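Local coordinates for penicillin-binding protein PbpB (Mycobacterium tuberculosis, PDB 6KGU) that builds cross-linked peptidoglycan from lipid intermediates for the mycobacterial cell wall and is a penicillin-binding transpeptidase inactivated by beta-lactams, at residues 274-279 and 319-324; 279-284 and 436-441; 297-302 and 332-337. All coordinates share one frame; numbering follows the deposited sequence.

Interaction 1 of 3, residues 274-279 and 319-324; sequences VAASAV and GVFGKS. With AZR (2-({[(1Z)-1-(2-amino-1,3-thiazol-4-yl)-2-oxo-2-{[(2S,3S)-1-oxo-3-(sulfoamino)butan-2-yl]amino}ethylidene]amino}oxy)-2-methylpropanoic acid), chain B.
Phe-321 lays one face of its ring against Ala-276, joining two helices of the penicillin-binding transpeptidase fold: 272-281, which follows the predicted acyl-ester serine Ser-269, and 317-323, which leads into the pocket holding the aztreonam adduct. The methyl CB of Ala-276 lies 3.8 Å from the centroid of the Phe-321 ring and 14° off its normal, a CH-pi contact over the face. Ala-276 CA and CB lie 3.6 and 3.7 Å from Phe-321 CZ. With CG placed beside its own backbone N and opposite the carbonyl carbon (chi1 -59°), Phe-321 sends its far rim toward this small residue; Ala-275 CB adds a looser touch, 4.4 Å from Phe-321 CE1. On the opposite face, Val-320 CG1 sits over the ring centre, so the ring is held between a helix neighbour and the partner helix. All three touching residues are buried, and Thr-329 and Leu-332 of helix 326-336 also pack on the ring.

Ser-324, the first residue to leave helical phi/psi, has positive phi and turns OG toward the ligand. Its place two residues ahead of Asn-326 is consistent with the SxN motif of this family. Its OG is hydrogen-bonded with Lys-272 NZ and Lys-475 NZ, and it accepts a bond from AZR N12 at 2.9 Å, with an N-H...O angle of 155°.

Interaction 2 of 3, residues 279-284 and 436-441; sequences VIEHGL and AQTAQT
Glu-281 and Thr-438 meet with their side chains at about a right angle, and the path of the glutamate can be traced atom by atom. Its CB already brushes the threonine, lying 3.9 Å from Thr-438 OG1 and 4.0 Å from Thr-438 CG2. CG points opposite the backbone N (chi1 172°), and the chain then bends at chi2 (78°), which brings OE1 back to the threonine hydroxyl instead of letting the chain run on outward. CD passes 3.8 Å from Thr-438 OG1. At the tip, Glu-281 OE1 accepts the hydroxyl proton of Thr-438 OG1 at 2.7 Å, approached on the anti side of the carboxylate and 25° out of its plane.

The two residues sit at opposite kinds of helix end. Glu-281 is in the last turn of helix 272-281, which closes in a Schellman motif: Leu-284 N bonds to Val-279 O and Gly-283 N to Ile-280 O, with Gly-283 at positive phi as the C-prime residue. Thr-438 is in the first turn of helix 436-445. Glu-281 OE1 also accepts a bond from the backbone N of Ser-435, so two donors grip that one oxygen; its position by a helix start would be expected to favour the negative charge.

The methyl of the same threonine makes an apolar contact beside this bond. Ile-280 CG2 lies 3.7 Å from Thr-438 CG2, the two side chains sliding past each other in opposite directions, and the same isoleucine methyl reaches Thr-441 CG2, one helical turn further along, at 4.0 Å.

Interaction 3 of 3, residues 297-302 and 332-337; sequences IQMGGV and LSQRVG
Gln-334 and Met-299 reach toward each other from opposite directions, bridging a helix and a beta hairpin at the protein surface. They bury 56 and 41 Å² respectively, most of the 115 Å² shared by the two segments, and Ile-297 supplies a further 12 Å².

Met-299 is stretched out along its whole length: CG opposes the backbone N (chi1 179°), and the later torsions are extended too, carrying SD and CE away from the strand. Gln-334, rooted in helix 326-336, is likewise straight beyond CG. The end of Met-299 lies alongside the base of the glutamine chain, CE 3.8 Å from Gln-334 CG, while the glutamine tip reaches the sulfur. Here Gln-334 NE2 donates to Met-299 SD at 3.5 Å in a nearly straight N-H...S bond (171°), though a weak one. Ile-297, two residues earlier on the same strand, brings CD1 to 4.1 Å from Gln-334 NE2. The amide nitrogen thus meets the Met-299 thioether and the Ile-297 CD1 methyl, from two residues that are two apart on one strand.

Behind Met-299 the hairpin of strands 296-299 and 302-305 reverses through a type I' turn, closed by Met-299 N to Val-302 O at 2.8 Å and Val-302 N to Met-299 O at 2.9 Å, with Gly-300 and Gly-301 at positive phi in its middle. Ile-297 also rests on Val-327 of helix 326-336, and Met-299 on Leu-330 of that helix and on Phe-377.

Since the single polar link is a straight but weak N-H...S bond to a soft sulfur acceptor, the chemistry implies that hairpin and helix are joined here mainly by van der Waals packing of Met-299 and Ile-297 on Gln-334.

How the interactions relate
Following the chain, helix 272-281 comes first and takes part in interactions 1 and 2, which share Val-279. The hairpin 296-299/302-305 follows, and then helix 317-323 returns to the first helix, so interaction 1 closes a loop of 39 residues. Helix 326-336 next meets the hairpin in interaction 3, closing 29 residues; its segments alternate with those of interaction 1, so the two cross. Helix 436-445 arrives last. Interaction 2 closes 151 residues, crosses interaction 1 and encloses interaction 3. Helix 326-336 also touches the first helix and the turn after it: Val-279 packs on Leu-332 and Val-336, while Leu-284 O, in that turn, probably accepts a hydrogen bond from Arg-335 NH1.

Interaction 1 of 3, residues 274-279 and 319-324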
loop_
_atom_site.group_PDB
_atom_site.type_symbol
_atom_site.label_atom_id
_atom_site.label_comp_id
_atom_site.label_asym_id
_atom_site.label_seq_id
_atom_site.Cartn_x
_atom_site.Cartn_y
_atom_site.Cartn_z
ATOM N N VAL A 274 -3.193 9.219 10.704
ATOM C CA VAL A 274 -3.668 10.585 10.489
ATOM C C VAL A 274 -3.849 11.306 11.820
ATOM O O VAL A 274 -3.363 12.431 11.995
ATOM C CB VAL A 274 -4.957 10.597 9.651
ATOM C CG1 VAL A 274 -5.429 12.013 9.436
ATOM C CG2 VAL A 274 -4.702 9.918 8.276
ATOM N N ALA A 275 -4.550 10.675 12.775
ATOM C CA ALA A 275 -4.701 11.277 14.100
ATOM C C ALA A 275 -3.349 11.511 14.759
ATOM O O ALA A 275 -3.135 12.548 15.405
ATOM C CB ALA A 275 -5.575 10.395 14.995
ATOM N N ALA A 276 -2.437 10.536 14.650
ATOM C CA ALA A 276 -1.131 10.676 15.286
ATOM C C ALA A 276 -0.382 11.874 14.731
ATOM O O ALA A 276 0.212 12.649 15.488
ATOM C CB ALA A 276 -0.300 9.407 15.084
ATOM N N SER A 277 -0.394 12.022 13.401
ATOM C CA SER A 277 0.296 13.116 12.734
ATOM C C SER A 277 -0.346 14.451 13.072
ATOM O O SER A 277 0.350 15.441 13.316
ATOM C CB SER A 277 0.269 12.887 11.218
ATOM O OG SER A 277 0.921 11.674 10.877
ATOM N N ALA A 278 -1.673 14.498 13.091
ATOM C CA ALA A 278 -2.351 15.755 13.374
ATOM C C ALA A 278 -2.076 16.221 14.798
ATOM O O ALA A 278 -1.726 17.387 15.022
ATOM C CB ALA A 278 -3.849 15.607 13.121
ATOM N N VAL A 279 -2.211 15.320 15.776
ATOM C CA VAL A 279 -2.062 15.746 17.163
ATOM C C VAL A 279 -0.627 16.199 17.440
ATOM O O VAL A 279 -0.407 17.131 18.222
ATOM C CB VAL A 279 -2.542 14.618 18.114
ATOM C CG1 VAL A 279 -1.407 13.717 18.558
ATOM C CG2 VAL A 279 -3.268 15.187 19.325
ATOM N N GLY A 319 1.738 4.795 23.606
ATOM C CA GLY A 319 0.997 3.574 23.858
ATOM C C GLY A 319 -0.381 3.535 23.224
ATOM O O GLY A 319 -0.882 2.457 22.898
ATOM N N VAL A 320 -1.026 4.690 23.069
ATOM C CA VAL A 320 -2.340 4.719 22.432
ATOM C C VAL A 320 -2.251 4.147 21.025
ATOM O O VAL A 320 -3.074 3.321 20.615
ATOM C CB VAL A 320 -2.906 6.149 22.421
ATOM C CG1 VAL A 320 -4.001 6.278 21.345
ATOM C CG2 VAL A 320 -3.447 6.509 23.796
ATOM N N PHE A 321 -1.245 4.569 20.272
ATOM C CA PHE A 321 -1.049 4.021 18.938
ATOM C C PHE A 321 -0.337 2.669 18.962
ATOM O O PHE A 321 -0.660 1.800 18.146
ATOM C CB PHE A 321 -0.323 5.067 18.095
ATOM C CG PHE A 321 -1.098 6.356 18.006
ATOM C CD1 PHE A 321 -2.302 6.397 17.306
ATOM C CD2 PHE A 321 -0.674 7.500 18.672
ATOM C CE1 PHE A 321 -3.065 7.578 17.232
ATOM C CE2 PHE A 321 -1.421 8.683 18.602
ATOM C CZ PHE A 321 -2.620 8.712 17.873
ATOM N N GLY A 322 0.558 2.444 19.928
ATOM C CA GLY A 322 1.238 1.160 20.011
ATOM C C GLY A 322 0.302 0.019 20.381
ATOM O O GLY A 322 0.439 -1.094 19.865
ATOM N N LYS A 323 -0.668 0.279 21.270
ATOM C CA LYS A 323 -1.662 -0.719 21.669
ATOM C C LYS A 323 -2.951 -0.619 20.865
ATOM O O LYS A 323 -3.787 -1.525 20.953
ATOM C CB LYS A 323 -1.995 -0.597 23.164
ATOM C CG LYS A 323 -0.822 -1.003 24.075
ATOM C CD LYS A 323 -1.241 -1.289 25.507
ATOM C CE LYS A 323 -0.019 -1.545 26.406
ATOM N NZ LYS A 323 0.745 -2.777 26.009
ATOM N N SER A 324 -3.113 0.452 20.090
ATOM C CA SER A 324 -4.281 0.691 19.243
ATOM C C SER A 324 -5.553 0.847 20.088
ATOM O O SER A 324 -6.537 0.124 19.923
ATOM C CB SER A 324 -4.439 -0.410 18.192
ATOM O OG SER A 324 -5.095 0.088 17.018
HETATM C C7 AZR B . -8.382 -3.254 17.610
HETATM S S8 AZR B . -13.280 0.083 11.549
HETATM O O9 AZR B . -7.846 -1.630 13.461
HETATM O O10 AZR B . -11.538 -1.016 16.325
HETATM O O11 AZR B . -12.198 -4.076 15.978
HETATM N N12 AZR B . -6.527 -2.355 16.238
HETATM N N13 AZR B . -10.042 -2.178 15.057
HETATM N N14 AZR B . -12.837 -3.526 14.826
HETATM N N15 AZR B . -13.723 -2.301 12.457
HETATM N N16 AZR B . -14.770 -1.843 10.401
HETATM S S17 AZR B . -5.353 -3.383 15.904
HETATM C C18 AZR B . -7.939 -2.776 16.239
HETATM C C19 AZR B . -8.824 -1.655 15.668
HETATM C C20 AZR B . -8.010 -1.042 14.500
HETATM C C21 AZR B . -11.282 -1.770 15.386
HETATM C C22 AZR B . -12.359 -2.371 14.552
HETATM C C23 AZR B . -12.648 -5.374 16.296
HETATM C C24 AZR B . -12.876 -1.662 13.354
HETATM C C25 AZR B . -12.538 -0.385 13.036
HETATM C C26 AZR B . -14.010 -1.502 11.451
HETATM C C27 AZR B . -12.123 -6.285 15.201
HETATM C C28 AZR B . -12.124 -5.792 17.659
HETATM C C29 AZR B . -14.175 -5.356 16.307
HETATM O O30 AZR B . -14.831 -4.342 16.407
HETATM O O31 AZR B . -14.693 -6.543 16.245
HETATM O O32 AZR B . -5.216 -4.272 16.998
HETATM O O33 AZR B . -4.040 -2.545 15.896
HETATM O O34 AZR B . -5.549 -3.857 14.583
#

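Interaction 2 of 3, residues 279-284 and 436-441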
loop_
_atom_site.group_PDB
_atom_site.type_symbol
_atom_site.label_atom_id
_atom_site.label_comp_id
_atom_site.label_asym_id
_atom_site.label_seq_id
_atom_site.Cartn_x
_atom_site.Cartn_y
_atom_site.Cartn_z
ATOM N N VAL A 279 -2.211 15.320 15.776
ATOM C CA VAL A 279 -2.062 15.746 17.163
ATOM C C VAL A 279 -0.627 16.199 17.440
ATOM O O VAL A 279 -0.407 17.131 18.222
ATOM C CB VAL A 279 -2.542 14.618 18.114
ATOM C CG1 VAL A 279 -1.407 13.717 18.558
ATOM C CG2 VAL A 279 -3.268 15.187 19.325
ATOM N N ILE A 280 0.373 15.593 16.793
ATOM C CA ILE A 280 1.750 16.048 16.982
ATOM C C ILE A 280 1.998 17.350 16.222
ATOM O O ILE A 280 2.596 18.293 16.757
ATOM C CB ILE A 280 2.754 14.954 16.550
ATOM C CG1 ILE A 280 2.614 13.701 17.418
ATOM C CG2 ILE A 280 4.192 15.503 16.550
ATOM C CD1 ILE A 280 2.964 13.914 18.891
ATOM N N GLU A 281 1.535 17.420 14.963
ATOM C CA GLU A 281 1.832 18.578 14.113
ATOM C C GLU A 281 1.264 19.868 14.691
ATOM O O GLU A 281 1.883 20.934 14.588
ATOM C CB GLU A 281 1.284 18.369 12.698
ATOM C CG GLU A 281 1.375 19.597 11.787
ATOM C CD GLU A 281 2.766 19.847 11.208
ATOM O OE1 GLU A 281 3.691 19.043 11.448
ATOM O OE2 GLU A 281 2.930 20.860 10.491
ATOM N N HIS A 282 0.089 19.803 15.289
ATOM C CA HIS A 282 -0.481 20.994 15.897
ATOM C C HIS A 282 -0.073 21.168 17.358
ATOM O O HIS A 282 -0.622 22.033 18.042
ATOM C CB HIS A 282 -1.997 20.961 15.750
ATOM C CG HIS A 282 -2.442 20.906 14.325
ATOM N ND1 HIS A 282 -2.164 21.913 13.426
ATOM C CD2 HIS A 282 -3.118 19.957 13.631
ATOM C CE1 HIS A 282 -2.664 21.596 12.243
ATOM N NE2 HIS A 282 -3.234 20.409 12.336
ATOM N N GLY A 283 0.900 20.398 17.837
ATOM C CA GLY A 283 1.413 20.633 19.177
ATOM C C GLY A 283 0.403 20.363 20.271
ATOM O O GLY A 283 0.428 21.027 21.306
ATOM N N LEU A 284 -0.492 19.399 20.061
ATOM C CA LEU A 284 -1.567 19.085 20.991
ATOM C C LEU A 284 -1.220 17.945 21.928
ATOM O O LEU A 284 -1.978 17.677 22.872
ATOM C CB LEU A 284 -2.837 18.735 20.207
ATOM C CG LEU A 284 -3.278 19.901 19.315
ATOM C CD1 LEU A 284 -4.299 19.458 18.269
ATOM C CD2 LEU A 284 -3.856 21.035 20.179
ATOM N N ALA A 436 9.052 18.027 8.945
ATOM C CA ALA A 436 10.036 16.955 9.103
ATOM C C ALA A 436 10.103 16.496 10.550
ATOM O O ALA A 436 10.172 15.292 10.830
ATOM C CB ALA A 436 11.410 17.416 8.623
ATOM N N GLN A 437 10.037 17.447 11.492
ATOM C CA GLN A 437 10.130 17.137 12.909
ATOM C C GLN A 437 8.953 16.280 13.367
ATOM O O GLN A 437 9.125 15.357 14.166
ATOM C CB GLN A 437 10.229 18.440 13.716
ATOM C CG GLN A 437 9.991 18.248 15.207
ATOM C CD GLN A 437 11.152 17.521 15.890
ATOM O OE1 GLN A 437 10.981 16.951 16.961
ATOM N NE2 GLN A 437 12.300 17.499 15.253
ATOM N N THR A 438 7.752 16.619 12.891
ATOM C CA THR A 438 6.581 15.801 13.189
ATOM C C THR A 438 6.735 14.403 12.604
ATOM O O THR A 438 6.548 13.397 13.308
ATOM C CB THR A 438 5.319 16.470 12.642
ATOM O OG1 THR A 438 5.063 17.678 13.355
ATOM C CG2 THR A 438 4.102 15.545 12.805
ATOM N N ALA A 439 7.077 14.317 11.322
ATOM C CA ALA A 439 7.261 13.025 10.670
ATOM C C ALA A 439 8.250 12.143 11.428
ATOM O O ALA A 439 7.998 10.952 11.631
ATOM C CB ALA A 439 7.730 13.237 9.234
ATOM N N GLN A 440 9.386 12.707 11.845
ATOM C CA GLN A 440 10.375 11.926 12.585
ATOM C C GLN A 440 9.814 11.441 13.913
ATOM O O GLN A 440 10.086 10.312 14.339
ATOM C CB GLN A 440 11.643 12.761 12.801
ATOM C CG GLN A 440 12.451 12.952 11.512
ATOM C CD GLN A 440 13.265 14.228 11.506
ATOM O OE1 GLN A 440 13.524 14.810 12.553
ATOM N NE2 GLN A 440 13.665 14.671 10.324
ATOM N N THR A 441 9.016 12.281 14.574
ATOM C CA THR A 441 8.409 11.904 15.842
ATOM C C THR A 441 7.376 10.793 15.664
ATOM O O THR A 441 7.317 9.855 16.471
ATOM C CB THR A 441 7.790 13.150 16.485
ATOM O OG1 THR A 441 8.842 14.028 16.898
ATOM C CG2 THR A 441 6.930 12.798 17.690
#

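Interaction 3 of 3, residues 297-302 and 332-337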
loop_
_atom_site.group_PDB
_atom_site.type_symbol
_atom_site.label_atom_id
_atom_site.label_comp_id
_atom_site.label_asym_id
_atom_site.label_seq_id
_atom_site.Cartn_x
_atom_site.Cartn_y
_atom_site.Cartn_z
ATOM N N ILE A 297 -16.107 5.264 25.640
ATOM C CA ILE A 297 -16.647 6.608 25.777
ATOM C C ILE A 297 -17.857 6.763 24.867
ATOM O O ILE A 297 -18.033 6.036 23.886
ATOM C CB ILE A 297 -15.622 7.717 25.446
ATOM C CG1 ILE A 297 -15.107 7.587 24.007
ATOM C CG2 ILE A 297 -14.479 7.740 26.452
ATOM C CD1 ILE A 297 -14.332 8.809 23.566
ATOM N N GLN A 298 -18.675 7.752 25.208
ATOM C CA GLN A 298 -19.781 8.213 24.380
ATOM C C GLN A 298 -19.315 9.437 23.605
ATOM O O GLN A 298 -18.950 10.454 24.203
ATOM C CB GLN A 298 -20.995 8.563 25.238
ATOM C CG GLN A 298 -21.464 7.434 26.140
ATOM C CD GLN A 298 -22.018 6.269 25.352
ATOM O OE1 GLN A 298 -21.883 5.110 25.757
ATOM N NE2 GLN A 298 -22.650 6.565 24.212
ATOM N N MET A 299 -19.320 9.341 22.284
ATOM C CA MET A 299 -18.860 10.444 21.461
ATOM C C MET A 299 -19.754 10.532 20.236
ATOM O O MET A 299 -20.085 9.507 19.642
ATOM C CB MET A 299 -17.387 10.248 21.056
ATOM C CG MET A 299 -16.833 11.338 20.185
ATOM S SD MET A 299 -15.065 11.181 19.883
ATOM C CE MET A 299 -14.824 12.504 18.701
ATOM N N GLY A 300 -20.146 11.751 19.868
ATOM C CA GLY A 300 -20.954 11.922 18.672
ATOM C C GLY A 300 -22.225 11.097 18.665
ATOM O O GLY A 300 -22.687 10.692 17.597
ATOM N N GLY A 301 -22.792 10.827 19.839
ATOM C CA GLY A 301 -23.996 10.038 19.966
ATOM C C GLY A 301 -23.790 8.542 20.010
ATOM O O GLY A 301 -24.759 7.810 20.230
ATOM N N VAL A 302 -22.565 8.060 19.816
ATOM C CA VAL A 302 -22.305 6.633 19.712
ATOM C C VAL A 302 -21.311 6.218 20.802
ATOM O O VAL A 302 -20.673 7.050 21.454
ATOM C CB VAL A 302 -21.803 6.247 18.304
ATOM C CG1 VAL A 302 -20.335 6.641 18.109
ATOM C CG2 VAL A 302 -22.045 4.767 18.023
ATOM N N LEU A 332 -7.644 12.025 21.811
ATOM C CA LEU A 332 -6.637 12.877 21.181
ATOM C C LEU A 332 -7.187 13.570 19.948
ATOM O O LEU A 332 -6.857 14.730 19.685
ATOM C CB LEU A 332 -5.401 12.052 20.783
ATOM C CG LEU A 332 -4.533 11.469 21.895
ATOM C CD1 LEU A 332 -3.547 10.434 21.312
ATOM C CD2 LEU A 332 -3.800 12.599 22.659
ATOM N N SER A 333 -7.991 12.861 19.152
ATOM C CA SER A 333 -8.619 13.495 17.995
ATOM C C SER A 333 -9.529 14.653 18.419
ATOM O O SER A 333 -9.665 15.637 17.680
ATOM C CB SER A 333 -9.413 12.456 17.182
ATOM O OG SER A 333 -8.555 11.452 16.659
ATOM N N GLN A 334 -10.158 14.554 19.596
ATOM C CA GLN A 334 -10.991 15.654 20.090
ATOM C C GLN A 334 -10.178 16.929 20.264
ATOM O O GLN A 334 -10.715 18.030 20.096
ATOM C CB GLN A 334 -11.659 15.295 21.422
ATOM C CG GLN A 334 -12.801 14.299 21.349
ATOM C CD GLN A 334 -13.325 13.941 22.734
ATOM O OE1 GLN A 334 -13.052 14.645 23.702
ATOM N NE2 GLN A 334 -14.068 12.834 22.837
ATOM N N ARG A 335 -8.885 16.806 20.605
ATOM C CA ARG A 335 -8.042 17.994 20.691
ATOM C C ARG A 335 -7.835 18.607 19.315
ATOM O O ARG A 335 -7.793 19.835 19.175
ATOM C CB ARG A 335 -6.693 17.649 21.324
ATOM C CG ARG A 335 -6.775 16.796 22.587
ATOM C CD ARG A 335 -5.372 16.540 23.152
ATOM N NE ARG A 335 -5.414 15.864 24.452
ATOM C CZ ARG A 335 -4.343 15.608 25.198
ATOM N NH1 ARG A 335 -3.146 15.980 24.767
ATOM N NH2 ARG A 335 -4.467 14.991 26.375
ATOM N N VAL A 336 -7.706 17.760 18.289
ATOM C CA VAL A 336 -7.479 18.236 16.931
ATOM C C VAL A 336 -8.695 18.993 16.411
ATOM O O VAL A 336 -8.568 20.079 15.834
ATOM C CB VAL A 336 -7.125 17.053 16.007
ATOM C CG1 VAL A 336 -7.043 17.498 14.557
ATOM C CG2 VAL A 336 -5.817 16.411 16.453
ATOM N N GLY A 337 -9.887 18.422 16.588
ATOM C CA GLY A 337 -11.101 18.997 16.053
ATOM C C GLY A 337 -11.401 18.493 14.650
ATOM O O GLY A 337 -10.502 18.063 13.917
#